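E3 SUMO-protein ligase SIZ2 (Saccharomyces cerevisiae, PDB 6U75) acts as an E3 ligase that promotes SUMO attachment to target proteins, pairing a PINIT domain with a zinc-binding SP-RING in this fragment. Local coordinates at residues 19-24 with 28-33; 63-68 with 129-134. All coordinates share one frame; numbering follows the deposited sequence.

Contact 1: 19-24 with 28-33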
loop_
_atom_site.group_PDB
_atom_site.type_symbol
_atom_site.label_atom_id
_atom_site.label_comp_id
_atom_site.label_asym_id
_atom_site.label_seq_id
_atom_site.Cartn_x
_atom_site.Cartn_y
_atom_site.Cartn_z
ATOM N N LYS A 19 0.878 2.314 -23.610
ATOM C CA LYS A 19 1.891 3.124 -24.271
ATOM C C LYS A 19 3.270 2.768 -23.736
ATOM O O LYS A 19 3.444 2.548 -22.538
ATOM C CB LYS A 19 1.621 4.622 -24.076
ATOM C CG LYS A 19 2.372 5.523 -25.052
ATOM C CD LYS A 19 1.861 5.353 -26.479
ATOM C CE LYS A 19 2.673 6.169 -27.475
ATOM N NZ LYS A 19 2.139 7.546 -27.652
ATOM N N LYS A 20 4.245 2.715 -24.636
ATOM C CA LYS A 20 5.641 2.544 -24.264
ATOM C C LYS A 20 6.329 3.902 -24.282
ATOM O O LYS A 20 6.224 4.645 -25.264
ATOM C CB LYS A 20 6.350 1.576 -25.211
ATOM C CG LYS A 20 6.049 0.105 -24.956
ATOM C CD LYS A 20 6.502 -0.331 -23.570
ATOM C CE LYS A 20 6.880 -1.804 -23.544
ATOM N NZ LYS A 20 8.157 -2.059 -24.269
ATOM N N LEU A 21 7.013 4.227 -23.191
ATOM C CA LEU A 21 7.802 5.444 -23.079
ATOM C C LEU A 21 9.271 5.081 -23.242
ATOM O O LEU A 21 9.814 4.311 -22.441
ATOM C CB LEU A 21 7.564 6.129 -21.735
ATOM C CG LEU A 21 6.624 7.333 -21.733
ATOM C CD1 LEU A 21 6.437 7.846 -20.317
ATOM C CD2 LEU A 21 7.163 8.432 -22.635
ATOM N N LYS A 22 9.903 5.627 -24.274
ATOM C CA LYS A 22 11.292 5.325 -24.579
ATOM C C LYS A 22 12.220 6.354 -23.941
ATOM O O LYS A 22 11.806 7.449 -23.551
ATOM C CB LYS A 22 11.511 5.284 -26.091
ATOM C CG LYS A 22 11.199 6.581 -26.815
ATOM C CD LYS A 22 11.494 6.451 -28.301
ATOM C CE LYS A 22 11.250 7.751 -29.047
ATOM N NZ LYS A 22 11.620 7.637 -30.487
ATOM N N GLN A 23 13.495 5.982 -23.839
ATOM C CA GLN A 23 14.483 6.863 -23.233
ATOM C C GLN A 23 14.583 8.172 -24.004
ATOM O O GLN A 23 14.489 8.199 -25.234
ATOM C CB GLN A 23 15.850 6.179 -23.188
ATOM C CG GLN A 23 16.032 5.237 -22.011
ATOM C CD GLN A 23 17.424 4.643 -21.947
ATOM O OE1 GLN A 23 17.590 3.424 -21.935
ATOM N NE2 GLN A 23 18.434 5.502 -21.899
ATOM N N SER A 24 14.779 9.262 -23.265
ATOM C CA SER A 24 14.915 10.595 -23.834
ATOM C C SER A 24 16.099 11.290 -23.183
ATOM O O SER A 24 16.251 11.247 -21.958
ATOM C CB SER A 24 13.640 11.418 -23.626
ATOM O OG SER A 24 13.814 12.753 -24.067
ATOM N N GLY A 28 10.735 16.639 -23.089
ATOM C CA GLY A 28 9.844 15.895 -23.963
ATOM C C GLY A 28 8.448 15.792 -23.386
ATOM O O GLY A 28 8.207 16.068 -22.204
ATOM N N CYS A 29 7.526 15.379 -24.255
ATOM C CA CYS A 29 6.131 15.174 -23.892
ATOM C C CYS A 29 5.577 14.021 -24.715
ATOM O O CYS A 29 5.789 13.968 -25.930
ATOM C CB CYS A 29 5.301 16.438 -24.132
ATOM S SG CYS A 29 3.520 16.188 -23.959
ATOM N N THR A 30 4.869 13.106 -24.056
ATOM C CA THR A 30 4.260 11.955 -24.711
ATOM C C THR A 30 2.746 12.048 -24.592
ATOM O O THR A 30 2.218 12.315 -23.507
ATOM C CB THR A 30 4.763 10.644 -24.102
ATOM O OG1 THR A 30 6.166 10.506 -24.357
ATOM C CG2 THR A 30 4.024 9.456 -24.701
ATOM N N LYS A 31 2.053 11.819 -25.701
ATOM C CA LYS A 31 0.608 11.966 -25.775
ATOM C C LYS A 31 -0.056 10.614 -25.994
ATOM O O LYS A 31 0.498 9.729 -26.652
ATOM C CB LYS A 31 0.221 12.923 -26.907
ATOM C CG LYS A 31 0.737 14.338 -26.717
ATOM C CD LYS A 31 0.546 15.175 -27.970
ATOM C CE LYS A 31 0.279 16.632 -27.630
ATOM N NZ LYS A 31 0.133 17.473 -28.850
ATOM N N MET A 32 -1.256 10.462 -25.433
ATOM C CA MET A 32 -2.042 9.244 -25.593
ATOM C C MET A 32 -3.493 9.621 -25.837
ATOM O O MET A 32 -4.092 10.340 -25.032
ATOM C CB MET A 32 -1.940 8.349 -24.355
ATOM C CG MET A 32 -0.534 7.893 -24.015
ATOM S SD MET A 32 -0.482 6.941 -22.483
ATOM C CE MET A 32 -1.684 5.655 -22.831
ATOM N N LYS A 33 -4.056 9.135 -26.937
ATOM C CA LYS A 33 -5.482 9.253 -27.201
ATOM C C LYS A 33 -6.149 7.912 -26.932
ATOM O O LYS A 33 -5.635 6.864 -27.337
ATOM C CB LYS A 33 -5.754 9.675 -28.648
ATOM C CG LYS A 33 -4.723 10.615 -29.255
ATOM C CD LYS A 33 -5.233 11.253 -30.549
ATOM C CE LYS A 33 -5.528 10.225 -31.640
ATOM N NZ LYS A 33 -4.302 9.541 -32.137
#

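Contact 2: 63-68 with 129-134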
loop_
_atom_site.group_PDB
_atom_site.type_symbol
_atom_site.label_atom_id
_atom_site.label_comp_id
_atom_site.label_asym_id
_atom_site.label_seq_id
_atom_site.Cartn_x
_atom_site.Cartn_y
_atom_site.Cartn_z
ATOM N N ILE A 63 12.953 -9.107 -23.019
ATOM C CA ILE A 63 12.207 -10.254 -22.520
ATOM C C ILE A 63 10.718 -9.943 -22.567
ATOM O O ILE A 63 10.300 -8.788 -22.675
ATOM C CB ILE A 63 12.623 -10.642 -21.083
ATOM C CG1 ILE A 63 12.249 -9.530 -20.098
ATOM C CG2 ILE A 63 14.114 -10.928 -21.030
ATOM C CD1 ILE A 63 12.756 -9.761 -18.690
ATOM N N TYR A 64 9.917 -11.002 -22.484
ATOM C CA TYR A 64 8.469 -10.858 -22.471
ATOM C C TYR A 64 8.004 -10.328 -21.119
ATOM O O TYR A 64 8.537 -10.703 -20.071
ATOM C CB TYR A 64 7.809 -12.204 -22.773
ATOM C CG TYR A 64 6.299 -12.176 -22.775
ATOM C CD1 TYR A 64 5.593 -11.794 -23.908
ATOM C CD2 TYR A 64 5.578 -12.543 -21.649
ATOM C CE1 TYR A 64 4.214 -11.769 -23.914
ATOM C CE2 TYR A 64 4.198 -12.523 -21.647
ATOM C CZ TYR A 64 3.522 -12.135 -22.781
ATOM O OH TYR A 64 2.145 -12.114 -22.780
ATOM N N GLU A 65 7.005 -9.448 -21.149
ATOM C CA GLU A 65 6.448 -8.870 -19.935
ATOM C C GLU A 65 4.931 -8.842 -20.042
ATOM O O GLU A 65 4.371 -8.691 -21.132
ATOM C CB GLU A 65 6.979 -7.450 -19.680
ATOM C CG GLU A 65 6.521 -6.409 -20.695
ATOM C CD GLU A 65 6.901 -4.995 -20.291
ATOM O OE1 GLU A 65 8.050 -4.586 -20.558
ATOM O OE2 GLU A 65 6.052 -4.298 -19.695
ATOM N N THR A 66 4.272 -8.978 -18.896
ATOM C CA THR A 66 2.819 -8.956 -18.833
ATOM C C THR A 66 2.313 -7.539 -18.570
ATOM O O THR A 66 3.075 -6.620 -18.261
ATOM C CB THR A 66 2.320 -9.919 -17.755
ATOM O OG1 THR A 66 3.201 -9.874 -16.625
ATOM C CG2 THR A 66 2.259 -11.340 -18.294
ATOM N N VAL A 67 0.994 -7.373 -18.693
ATOM C CA VAL A 67 0.406 -6.037 -18.665
ATOM C C VAL A 67 0.448 -5.434 -17.266
ATOM O O VAL A 67 0.525 -4.208 -17.118
ATOM C CB VAL A 67 -1.037 -6.079 -19.207
ATOM C CG1 VAL A 67 -1.035 -6.386 -20.696
ATOM C CG2 VAL A 67 -1.875 -7.105 -18.448
ATOM N N GLY A 68 0.402 -6.263 -16.226
ATOM C CA GLY A 68 0.274 -5.753 -14.875
ATOM C C GLY A 68 1.415 -6.114 -13.947
ATOM O O GLY A 68 1.629 -5.440 -12.936
ATOM N N GLU A 129 12.971 2.837 -19.914
ATOM C CA GLU A 129 11.711 2.696 -20.626
ATOM C C GLU A 129 10.592 2.339 -19.655
ATOM O O GLU A 129 10.801 1.629 -18.668
ATOM C CB GLU A 129 11.825 1.628 -21.714
ATOM C CG GLU A 129 12.857 1.950 -22.780
ATOM C CD GLU A 129 12.951 0.876 -23.847
ATOM O OE1 GLU A 129 14.060 0.657 -24.377
ATOM O OE2 GLU A 129 11.915 0.248 -24.150
ATOM N N TYR A 130 9.395 2.845 -19.944
ATOM C CA TYR A 130 8.242 2.647 -19.078
ATOM C C TYR A 130 7.076 2.072 -19.869
ATOM O O TYR A 130 6.947 2.298 -21.074
ATOM C CB TYR A 130 7.807 3.964 -18.412
ATOM C CG TYR A 130 8.797 4.505 -17.403
ATOM C CD1 TYR A 130 9.811 5.369 -17.790
ATOM C CD2 TYR A 130 8.711 4.156 -16.062
ATOM C CE1 TYR A 130 10.716 5.866 -16.871
ATOM C CE2 TYR A 130 9.611 4.648 -15.137
ATOM C CZ TYR A 130 10.610 5.502 -15.546
ATOM O OH TYR A 130 11.508 5.995 -14.627
ATOM N N SER A 131 6.234 1.316 -19.172
ATOM C CA SER A 131 4.969 0.825 -19.697
ATOM C C SER A 131 3.835 1.551 -18.987
ATOM O O SER A 131 3.809 1.610 -17.751
ATOM C CB SER A 131 4.832 -0.686 -19.500
ATOM O OG SER A 131 5.775 -1.395 -20.284
ATOM N N ILE A 132 2.909 2.098 -19.771
ATOM C CA ILE A 132 1.758 2.843 -19.277
ATOM C C ILE A 132 0.508 2.048 -19.623
ATOM O O ILE A 132 0.304 1.680 -20.787
ATOM C CB ILE A 132 1.698 4.251 -19.896
ATOM C CG1 ILE A 132 2.955 5.053 -19.546
ATOM C CG2 ILE A 132 0.443 4.981 -19.444
ATOM C CD1 ILE A 132 3.071 5.427 -18.083
ATOM N N SER A 133 -0.325 1.790 -18.616
ATOM C CA SER A 133 -1.545 1.017 -18.783
ATOM C C SER A 133 -2.687 1.718 -18.061
ATOM O O SER A 133 -2.472 2.601 -17.231
ATOM C CB SER A 133 -1.390 -0.411 -18.242
ATOM O OG SER A 133 -0.200 -1.013 -18.718
ATOM N N CYS A 134 -3.911 1.307 -18.380
ATOM C CA CYS A 134 -5.098 1.826 -17.715
ATOM C C CYS A 134 -6.034 0.669 -17.416
ATOM O O CYS A 134 -6.285 -0.169 -18.287
ATOM C CB CYS A 134 -5.812 2.874 -18.573
ATOM S SG CYS A 134 -4.818 4.330 -18.944
#

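Contact 1: 19-24 with 28-33
Lys19 faces Met32 and Leu21 faces Thr30 across two antiparallel strands, 19-21 and 28-33, whose axes run at 175° and come no nearer than 9.0 Å. That spacing is too wide for backbone pairing, and the strands meet through their side chains, with Lys19 and Met32 CA atoms 7.4 Å apart. Each strand finds its backbone partner in a different neighbour: strand 19-21 pairs with strand 130-139, while Gly28 and Thr30 bond to Tyr123 and Leu121 of strand 117-123.

Lys19 does most of the bridging. Its chain leaves CB with CG opposite the backbone N (chi1 -163°), bends at chi2 and chi4, and runs over toward the other strand. The base of the chain slides antiparallel past Met32, so that Lys19 CB lies 3.5 Å from Met32 SD and 3.7 Å from Met32 CE. The bent Met32 thioether covers the start of the lysine's aliphatic chain and also touches Ile132. Farther out, Lys19 NZ gives a weak hydrogen bond of 2.9 Å to Lys31 O, a backbone carbonyl, while the Lys31 side chain starts away from strand 19-21 and touches Asp120. The ammonium group also meets the methyl of Thr30 tip to tip, NZ to CG2 at 4.0 Å. The Leu21 methyl CD2 lies alongside Thr30, modelled too closely to be relied on in detail, and Leu21 also touches Leu121, Tyr130 and Ile126.

Met32 and Leu21 are buried, whereas Lys19 and Thr30 are only partly so. Side-chain packing between strands of two different antiparallel sheets, joined by a short loop, is consistent with a beta-sandwich-like packing of the two sheets of the PINIT domain, here at the edge strand 28-34.

Contact 2: 63-68 with 129-134
Glu65 reaches its carboxylate out to the hydroxyl of Ser131, which donates a hydrogen bond of 3.0 Å from Ser131 OG to Glu65 OE2. The hydroxyl approaches on the syn side of the oxygen but 33° out of the carboxylate plane. In Glu65, CG is placed between the two backbone branches at CA (chi1 67°), and the chain is extended beyond it, carrying the acid from the loop to the strand. The other oxygen, OE1, is hydrogen-bonded to Ser59 OG, so two serines hold the carboxylate at its two oxygens. Close by, Glu70 brings a like charge near Glu65 OE2, which may raise the proton affinity of the pair. Here the loop between strands 50-58 and 79-82 lies against strand 130-139 of the PINIT domain, on the face that carries Ser131 and Ser133; Tyr130 and Ile132 point away from the loop. Were Glu65 cut back to an alanine, the Ser131 and Ser59 hydroxyls would probably lose their shared partner and the loop part of its hold on the strand. Farther along, Ser133 OG lies 3.6 Å from Val67 O, near but without a bond, while the Val67 side chain touches Gln13.

From the N terminus, strand 12-21 ends in a short turn and the chain comes back as strand 28-34; contact 1 closes this small loop between two sheets. Only afterwards does contact 2 open, spanning the 60 residues from loop 63-68 to strand 130-139, so the two closures follow in series and neither nests nor crosses. Their centres are 13 Å apart, and they join directly where strands 12-21 and 130-139 are neighbours: Lys19 O and Ile132 N, like Leu21 N and Tyr130 O, lie 2.9 Å apart in probable hydrogen bonds. Contact 1 thus ties this sheet to the second one, and contact 2 adds the long loop to strand 130-139, all within the PINIT domain.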